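Local coordinates for 3-carboxy-cis,cis-muconate cycloisomerase (Pseudomonas putida, PDB 1RE5), which is a mainly helical enzyme of the aspartase/fumarase superfamily that assembles from four chains, at residues Y9-A14 / I330-S335; L129-D134 / Q340-A345; L141-T146 / V160-K165. All coordinates share one frame; numbering follows the deposited sequence.

Interaction 1: Y9-A14 / I330-S335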
loop_
_atom_site.group_PDB
_atom_site.type_symbol
_atom_site.label_atom_id
_atom_site.label_comp_id
_atom_site.label_asym_id
_atom_site.label_seq_id
_atom_site.Cartn_x
_atom_site.Cartn_y
_atom_site.Cartn_z
ATOM N N TYR D 9 -4.520 23.488 6.559
ATOM C CA TYR D 9 -3.699 23.371 5.365
ATOM C C TYR D 9 -4.021 22.126 4.534
ATOM O O TYR D 9 -4.002 22.187 3.309
ATOM C CB TYR D 9 -2.228 23.356 5.779
ATOM C CG TYR D 9 -1.204 23.325 4.658
ATOM C CD1 TYR D 9 -1.354 24.099 3.505
ATOM C CD2 TYR D 9 -0.033 22.594 4.804
ATOM C CE1 TYR D 9 -0.349 24.142 2.530
ATOM C CE2 TYR D 9 0.968 22.634 3.851
ATOM C CZ TYR D 9 0.813 23.405 2.715
ATOM O OH TYR D 9 1.833 23.417 1.781
ATOM N N PHE D 10 -4.338 21.012 5.191
ATOM C CA PHE D 10 -4.633 19.759 4.476
ATOM C C PHE D 10 -6.120 19.399 4.237
ATOM O O PHE D 10 -6.440 18.577 3.357
ATOM C CB PHE D 10 -3.969 18.576 5.209
ATOM C CG PHE D 10 -2.458 18.610 5.215
ATOM C CD1 PHE D 10 -1.743 18.088 6.291
ATOM C CD2 PHE D 10 -1.749 19.130 4.136
ATOM C CE1 PHE D 10 -0.352 18.081 6.292
ATOM C CE2 PHE D 10 -0.358 19.127 4.128
ATOM C CZ PHE D 10 0.342 18.600 5.214
ATOM N N THR D 11 -7.026 19.997 5.008
ATOM C CA THR D 11 -8.444 19.678 4.878
ATOM C C THR D 11 -9.292 20.899 4.566
ATOM O O THR D 11 -8.947 22.009 4.955
ATOM C CB THR D 11 -8.976 19.046 6.185
ATOM O OG1 THR D 11 -8.110 17.976 6.587
ATOM C CG2 THR D 11 -10.371 18.483 5.980
ATOM N N ALA D 12 -10.387 20.693 3.841
ATOM C CA ALA D 12 -11.299 21.781 3.512
ATOM C C ALA D 12 -12.266 21.862 4.697
ATOM O O ALA D 12 -12.932 20.879 5.034
ATOM C CB ALA D 12 -12.043 21.473 2.237
ATOM N N PRO D 13 -12.355 23.039 5.345
ATOM C CA PRO D 13 -13.228 23.261 6.508
ATOM C C PRO D 13 -14.620 22.647 6.456
ATOM O O PRO D 13 -15.098 22.087 7.448
ATOM C CB PRO D 13 -13.254 24.786 6.647
ATOM C CG PRO D 13 -12.885 25.279 5.279
ATOM C CD PRO D 13 -11.807 24.318 4.863
ATOM N N ALA D 14 -15.276 22.746 5.310
ATOM C CA ALA D 14 -16.615 22.191 5.164
ATOM C C ALA D 14 -16.592 20.685 5.323
ATOM O O ALA D 14 -17.499 20.107 5.916
ATOM C CB ALA D 14 -17.172 22.552 3.814
ATOM N N ILE D 330 -9.537 9.762 3.885
ATOM C CA ILE D 330 -9.461 9.883 2.436
ATOM C C ILE D 330 -10.269 11.090 1.962
ATOM O O ILE D 330 -9.770 11.916 1.207
ATOM C CB ILE D 330 -9.973 8.605 1.750
ATOM C CG1 ILE D 330 -9.067 7.427 2.104
ATOM C CG2 ILE D 330 -10.000 8.805 0.244
ATOM C CD1 ILE D 330 -9.573 6.089 1.636
ATOM N N CYS D 331 -11.513 11.190 2.424
ATOM C CA CYS D 331 -12.384 12.299 2.057
ATOM C C CYS D 331 -11.781 13.653 2.414
ATOM O O CYS D 331 -11.833 14.602 1.619
ATOM C CB CYS D 331 -13.736 12.144 2.747
ATOM S SG CYS D 331 -14.734 10.819 2.047
ATOM N N CYS D 332 -11.210 13.754 3.609
ATOM C CA CYS D 332 -10.625 15.018 4.031
ATOM C C CYS D 332 -9.404 15.379 3.202
ATOM O O CYS D 332 -9.248 16.521 2.773
ATOM C CB CYS D 332 -10.269 14.961 5.517
ATOM S SG CYS D 332 -11.734 14.791 6.541
ATOM N N LEU D 333 -8.544 14.393 2.972
ATOM C CA LEU D 333 -7.327 14.583 2.186
ATOM C C LEU D 333 -7.657 15.117 0.799
ATOM O O LEU D 333 -7.027 16.061 0.310
ATOM C CB LEU D 333 -6.583 13.250 2.063
ATOM C CG LEU D 333 -5.191 13.071 2.693
ATOM C CD1 LEU D 333 -4.865 14.198 3.669
ATOM C CD2 LEU D 333 -5.151 11.717 3.393
ATOM N N VAL D 334 -8.649 14.506 0.166
ATOM C CA VAL D 334 -9.056 14.919 -1.156
ATOM C C VAL D 334 -9.721 16.302 -1.135
ATOM O O VAL D 334 -9.485 17.120 -2.034
ATOM C CB VAL D 334 -10.006 13.874 -1.767
ATOM C CG1 VAL D 334 -10.521 14.348 -3.110
ATOM C CG2 VAL D 334 -9.264 12.547 -1.931
ATOM N N SER D 335 -10.537 16.577 -0.116
ATOM C CA SER D 335 -11.212 17.872 -0.024
ATOM C C SER D 335 -10.169 18.975 0.068
ATOM O O SER D 335 -10.337 20.058 -0.483
ATOM C CB SER D 335 -12.126 17.920 1.197
ATOM O OG SER D 335 -11.368 18.100 2.379
HETATM O O HOH W 1 -4.549 17.063 1.406
#
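Ala12 and Ser335 meet in a small, partly buried polar contact, where the link between helix 7-10 and helix 13-18 lies against the flank of helix 319-347. The bond between them runs from Ala12 N to Ser335 OG, 3.1 Å long and fairly straight, with an N-H...O angle of 163°. The same hydroxyl is also a donor: it turns back on its own helix and donates a hydrogen bond to Cys332 O, at 2.7 Å. With chi1 at 76°, Ser335 OG stands between its own backbone N and carbonyl carbon, within reach of both partners. Its position is therefore set from two sides, by the helix that carries it and by the incoming backbone amide. Ala12 CB packs beside the hydroxyl, 3.4 Å from Ser335 OG.

Long helices of this kind form the central bundle of the aspartase/fumarase fold, and here the N-terminal part of the chain is laid along one of them. Helix 7-10 ends at Phe10, Thr11 is the first residue past it, and Ala12 holds the N-cap position of helix 13-18. Between these two helix ends the chain presses on helix 319-347 through Thr11 CG2, which lies anti to its backbone N and rests on Cys332 CB at 3.6 Å. The threonine hydroxyl is engaged separately, by Asp7 of the preceding helix. Phe10 and Leu333 are coupled through their backbones by a water that donates to Phe10 O at 3.1 Å and to Leu333 O at 2.9 Å. It thereby gives a partner to the carbonyl at the end of helix 7-10. Tyr9, one residue earlier, faces elsewhere: its hydroxyl bonds to Val286 O, and it packs on Gly75 of the second subunit.

Interaction 2: L129-D134 / Q340-A345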
loop_
_atom_site.group_PDB
_atom_site.type_symbol
_atom_site.label_atom_id
_atom_site.label_comp_id
_atom_site.label_asym_id
_atom_site.label_seq_id
_atom_site.Cartn_x
_atom_site.Cartn_y
_atom_site.Cartn_z
ATOM N N LEU D 129 -15.620 19.905 -7.777
ATOM C CA LEU D 129 -15.148 19.395 -9.063
ATOM C C LEU D 129 -15.700 20.221 -10.206
ATOM O O LEU D 129 -14.947 20.615 -11.093
ATOM C CB LEU D 129 -15.550 17.937 -9.287
ATOM C CG LEU D 129 -14.667 16.831 -8.714
ATOM C CD1 LEU D 129 -15.226 15.493 -9.142
ATOM C CD2 LEU D 129 -13.245 16.991 -9.208
ATOM N N GLY D 130 -17.012 20.470 -10.184
ATOM C CA GLY D 130 -17.642 21.253 -11.235
ATOM C C GLY D 130 -17.064 22.656 -11.282
ATOM O O GLY D 130 -16.783 23.205 -12.348
ATOM N N LYS D 131 -16.877 23.249 -10.113
ATOM C CA LYS D 131 -16.312 24.586 -10.048
ATOM C C LYS D 131 -14.900 24.556 -10.666
ATOM O O LYS D 131 -14.595 25.317 -11.580
ATOM C CB LYS D 131 -16.273 25.047 -8.591
ATOM C CG LYS D 131 -15.736 26.446 -8.366
ATOM C CD LYS D 131 -15.677 26.761 -6.870
ATOM C CE LYS D 131 -14.781 25.757 -6.117
ATOM N NZ LYS D 131 -14.871 25.865 -4.618
ATOM N N LEU D 132 -14.054 23.654 -10.179
ATOM C CA LEU D 132 -12.699 23.512 -10.685
ATOM C C LEU D 132 -12.656 23.238 -12.193
ATOM O O LEU D 132 -11.836 23.808 -12.905
ATOM C CB LEU D 132 -11.975 22.390 -9.929
ATOM C CG LEU D 132 -10.530 22.057 -10.329
ATOM C CD1 LEU D 132 -9.587 23.233 -10.058
ATOM C CD2 LEU D 132 -10.092 20.841 -9.557
ATOM N N ALA D 133 -13.534 22.373 -12.681
ATOM C CA ALA D 133 -13.568 22.063 -14.105
ATOM C C ALA D 133 -13.928 23.303 -14.921
ATOM O O ALA D 133 -13.399 23.509 -16.016
ATOM C CB ALA D 133 -14.567 20.950 -14.375
ATOM N N ASP D 134 -14.829 24.127 -14.391
ATOM C CA ASP D 134 -15.235 25.348 -15.080
ATOM C C ASP D 134 -14.046 26.275 -15.271
ATOM O O ASP D 134 -13.700 26.641 -16.403
ATOM C CB ASP D 134 -16.326 26.092 -14.298
ATOM C CG ASP D 134 -17.738 25.587 -14.615
ATOM O OD1 ASP D 134 -18.009 25.248 -15.791
ATOM O OD2 ASP D 134 -18.585 25.549 -13.690
ATOM N N GLN D 340 -7.147 23.450 -2.697
ATOM C CA GLN D 340 -5.891 24.048 -3.129
ATOM C C GLN D 340 -5.747 24.111 -4.640
ATOM O O GLN D 340 -5.184 25.067 -5.165
ATOM C CB GLN D 340 -4.729 23.266 -2.541
ATOM C CG GLN D 340 -3.557 24.127 -2.199
ATOM C CD GLN D 340 -3.919 25.212 -1.212
ATOM O OE1 GLN D 340 -4.463 24.942 -0.130
ATOM N NE2 GLN D 340 -3.614 26.454 -1.577
ATOM N N ALA D 341 -6.249 23.098 -5.340
ATOM C CA ALA D 341 -6.176 23.073 -6.803
ATOM C C ALA D 341 -6.997 24.225 -7.387
ATOM O O ALA D 341 -6.632 24.800 -8.414
ATOM C CB ALA D 341 -6.696 21.745 -7.343
ATOM N N GLN D 342 -8.107 24.554 -6.729
ATOM C CA GLN D 342 -8.970 25.640 -7.175
ATOM C C GLN D 342 -8.204 26.956 -7.088
ATOM O O GLN D 342 -8.186 27.749 -8.040
ATOM C CB GLN D 342 -10.221 25.718 -6.293
ATOM C CG GLN D 342 -11.196 26.836 -6.658
ATOM C CD GLN D 342 -11.755 26.693 -8.060
ATOM O OE1 GLN D 342 -12.286 25.641 -8.423
ATOM N NE2 GLN D 342 -11.649 27.756 -8.854
ATOM N N VAL D 343 -7.573 27.186 -5.940
ATOM C CA VAL D 343 -6.813 28.406 -5.744
ATOM C C VAL D 343 -5.779 28.613 -6.836
ATOM O O VAL D 343 -5.724 29.688 -7.426
ATOM C CB VAL D 343 -6.079 28.421 -4.398
ATOM C CG1 VAL D 343 -5.089 29.584 -4.359
ATOM C CG2 VAL D 343 -7.069 28.552 -3.277
ATOM N N ILE D 344 -4.965 27.596 -7.117
ATOM C CA ILE D 344 -3.951 27.786 -8.137
ATOM C C ILE D 344 -4.529 27.806 -9.537
ATOM O O ILE D 344 -4.048 28.530 -10.387
ATOM C CB ILE D 344 -2.777 26.731 -8.075
ATOM C CG1 ILE D 344 -2.847 25.814 -9.284
ATOM C CG2 ILE D 344 -2.784 25.935 -6.770
ATOM C CD1 ILE D 344 -1.753 24.807 -9.290
ATOM N N ALA D 345 -5.572 27.035 -9.788
ATOM C CA ALA D 345 -6.143 27.020 -11.127
ATOM C C ALA D 345 -6.658 28.381 -11.571
ATOM O O ALA D 345 -6.445 28.804 -12.713
ATOM C CB ALA D 345 -7.265 26.002 -11.208
#
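Leu132 and Gln342 sit opposite each other between two long helices, 106-142 and 319-347, of the helical bundle at the middle of this aspartase/fumarase-type chain. The helices run in nearly the same direction, at 20°, with the axes of the two short segments 9.8 Å apart, and the space between them is filled by side chains that reach past one another.

Gln342 leaves its helix with CG anti to the backbone N and then bends at chi2 (62°), which carries its amide across to helix 106-142. The amide oxygen arrives over the backbone of Leu132, with OE1 3.1 Å from Leu132 CA. It also lies near Leu132 N, but the angle there is too poor for a hydrogen bond, so the contact is one of packing. Lys131 meets the glutamine at about a right angle, its aliphatic chain laid across the carboxamide end. Lys131 CG is 3.5 Å from Gln342 OE1, and Lys131 CE, beyond the bend at chi3, is 3.4 Å from the same oxygen. The ammonium group does not use this oxygen; Lys131 NZ is paired in a salt bridge with Asp128, one turn earlier on its own helix.

On the buried side, the end of the Leu132 side chain comes up against two alanines one turn apart, whose small side chains let the branched end approach helix 319-347. Leu247 of helix 231-257 touches both Leu132 and Ala341, and Leu173 of helix 162-187 also packs on Leu132, so the leucine belongs to an apolar layer shared by several helices. Its two methyls divide the work: Leu132 CD2 faces Ala341 CB at 4.2 Å, while Leu132 CD1 lies 3.7 Å from Ala341 O and 3.8 Å from Ala345 CB.

Interaction 3: L141-T146 / V160-K165; sequences LKHADT and VTLGMK
The first turn of helix 162-187 is met by a type I beta turn, His143 to Thr146, that follows the end of helix 106-142, and the two are joined mainly by main-chain carbonyls of the turn. Thr161 occupies the N-cap position but makes no capping bond with its side chain; carbonyls of the turn instead take up the first two amides of the helix. Leu162 N donates to Thr146 O at 3.0 Å, lying almost in line with the carbonyl bond (C=O...N 169°). Gly163 N donates to His143 O at 2.9 Å, a more bent bond that enters well above the carbonyl plane. The turn's own Thr146 N reaches this oxygen from the opposite face, so His143 O is gripped from both sides.

As modelled, Thr161 OG1 donates to Ala144 O at 2.9 Å, again from above the carbonyl plane, though the placement of this side chain is somewhat doubtful. The lack of a side chain at Gly163 allows a close backbone approach, with Ala144 CA and Gly163 CA 4.0 Å apart. Nearby, Lys165, in the first turn of this helix, forms a salt bridge with Glu314 of the third subunit.

The side chains of His143 and Leu162 run alongside each other in a common direction, and their apolar contact adds to the backbone bonds. The imidazole has Lys142 CG over one face and Thr146 CG2 level with the ring at its rim; over the other face, Leu162 CD2 makes a CH-pi contact 4.0 Å from the centroid of the His143 ring.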
loop_
_atom_site.group_PDB
_atom_site.type_symbol
_atom_site.label_atom_id
_atom_site.label_comp_id
_atom_site.label_asym_id
_atom_site.label_seq_id
_atom_site.Cartn_x
_atom_site.Cartn_y
_atom_site.Cartn_z
ATOM N N LEU D 141 -8.959 27.390 -22.625
ATOM C CA LEU D 141 -9.283 28.201 -23.789
ATOM C C LEU D 141 -8.379 29.418 -23.878
ATOM O O LEU D 141 -7.815 29.702 -24.928
ATOM C CB LEU D 141 -10.736 28.666 -23.733
ATOM C CG LEU D 141 -11.808 27.615 -24.020
ATOM C CD1 LEU D 141 -13.176 28.200 -23.691
ATOM C CD2 LEU D 141 -11.721 27.173 -25.474
ATOM N N LYS D 142 -8.254 30.140 -22.771
ATOM C CA LYS D 142 -7.426 31.335 -22.723
ATOM C C LYS D 142 -6.021 31.097 -23.239
ATOM O O LYS D 142 -5.474 31.945 -23.940
ATOM C CB LYS D 142 -7.343 31.881 -21.301
ATOM C CG LYS D 142 -6.378 33.043 -21.147
ATOM C CD LYS D 142 -6.591 33.755 -19.821
ATOM C CE LYS D 142 -5.678 34.966 -19.671
ATOM N NZ LYS D 142 -5.928 35.691 -18.401
ATOM N N HIS D 143 -5.429 29.958 -22.897
ATOM C CA HIS D 143 -4.076 29.660 -23.342
ATOM C C HIS D 143 -4.025 28.538 -24.377
ATOM O O HIS D 143 -3.003 27.867 -24.534
ATOM C CB HIS D 143 -3.184 29.293 -22.147
ATOM C CG HIS D 143 -2.946 30.423 -21.194
ATOM N ND1 HIS D 143 -3.720 30.627 -20.071
ATOM C CD2 HIS D 143 -2.029 31.420 -21.201
ATOM C CE1 HIS D 143 -3.289 31.697 -19.428
ATOM N NE2 HIS D 143 -2.264 32.197 -20.092
ATOM N N ALA D 144 -5.123 28.333 -25.089
ATOM C CA ALA D 144 -5.186 27.278 -26.098
ATOM C C ALA D 144 -4.037 27.321 -27.090
ATOM O O ALA D 144 -3.691 26.311 -27.690
ATOM C CB ALA D 144 -6.507 27.347 -26.855
ATOM N N ASP D 145 -3.430 28.483 -27.272
ATOM C CA ASP D 145 -2.341 28.551 -28.231
ATOM C C ASP D 145 -1.084 29.293 -27.795
ATOM O O ASP D 145 -0.317 29.762 -28.637
ATOM C CB ASP D 145 -2.855 29.107 -29.567
ATOM C CG ASP D 145 -3.583 30.413 -29.409
ATOM O OD1 ASP D 145 -4.292 30.813 -30.353
ATOM O OD2 ASP D 145 -3.450 31.043 -28.337
ATOM N N THR D 146 -0.870 29.423 -26.490
ATOM C CA THR D 146 0.362 30.039 -26.044
ATOM C C THR D 146 1.327 28.838 -26.035
ATOM O O THR D 146 1.122 27.850 -25.323
ATOM C CB THR D 146 0.215 30.736 -24.647
ATOM O OG1 THR D 146 1.216 30.256 -23.753
ATOM C CG2 THR D 146 -1.122 30.515 -24.072
ATOM N N VAL D 160 4.198 22.196 -27.571
ATOM C CA VAL D 160 2.936 21.870 -26.945
ATOM C C VAL D 160 2.344 23.246 -26.579
ATOM O O VAL D 160 3.001 24.270 -26.751
ATOM C CB VAL D 160 3.231 20.957 -25.700
ATOM C CG1 VAL D 160 2.509 21.445 -24.457
ATOM C CG2 VAL D 160 2.876 19.512 -26.037
ATOM N N THR D 161 1.111 23.288 -26.096
ATOM C CA THR D 161 0.491 24.555 -25.743
ATOM C C THR D 161 0.101 24.485 -24.260
ATOM O O THR D 161 -0.146 23.401 -23.739
ATOM C CB THR D 161 -0.743 24.771 -26.646
ATOM O OG1 THR D 161 -0.884 26.156 -26.942
ATOM C CG2 THR D 161 -1.997 24.304 -25.973
ATOM N N LEU D 162 0.059 25.612 -23.557
ATOM C CA LEU D 162 -0.312 25.534 -22.136
ATOM C C LEU D 162 -1.745 25.044 -22.009
ATOM O O LEU D 162 -2.071 24.276 -21.096
ATOM C CB LEU D 162 -0.163 26.887 -21.419
ATOM C CG LEU D 162 -0.607 26.897 -19.942
ATOM C CD1 LEU D 162 0.200 25.875 -19.152
ATOM C CD2 LEU D 162 -0.413 28.284 -19.333
ATOM N N GLY D 163 -2.598 25.494 -22.932
ATOM C CA GLY D 163 -3.992 25.091 -22.920
ATOM C C GLY D 163 -4.142 23.591 -23.099
ATOM O O GLY D 163 -5.028 22.962 -22.502
ATOM N N MET D 164 -3.270 23.008 -23.920
ATOM C CA MET D 164 -3.308 21.575 -24.169
ATOM C C MET D 164 -3.082 20.861 -22.838
ATOM O O MET D 164 -3.829 19.941 -22.479
ATOM C CB MET D 164 -2.224 21.174 -25.167
ATOM C CG MET D 164 -2.443 19.818 -25.807
ATOM S SD MET D 164 -0.978 19.149 -26.628
ATOM C CE MET D 164 -0.415 20.560 -27.459
ATOM N N LYS D 165 -2.070 21.302 -22.094
ATOM C CA LYS D 165 -1.770 20.693 -20.815
ATOM C C LYS D 165 -2.961 20.804 -19.880
ATOM O O LYS D 165 -3.420 19.796 -19.351
ATOM C CB LYS D 165 -0.530 21.338 -20.183
ATOM C CG LYS D 165 0.766 21.164 -20.996
ATOM C CD LYS D 165 1.934 21.879 -20.338
ATOM C CE LYS D 165 2.464 21.132 -19.124
ATOM N NZ LYS D 165 3.174 19.884 -19.497
#

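Overall arrangement
Interactions 1 and 2 share helix 319-347 and lie close together, their centres about 14 Å apart, yet they differ in chemistry. The first, partly buried, secures the N-terminal part of the chain with a serine hydroxyl and a water, whereas the second is a buried side-chain packing contact between two nearly parallel bundle helices. Interaction 3 shares helix 106-142 with interaction 2, with about 17 Å between centres, but lies farther from the centre of the chain. There, where helices end and begin, main-chain carbonyls and amides take over. Interactions 1 and 3, some 30 Å apart between centres, each adjoin another subunit; no other chain touches the segments of interaction 2.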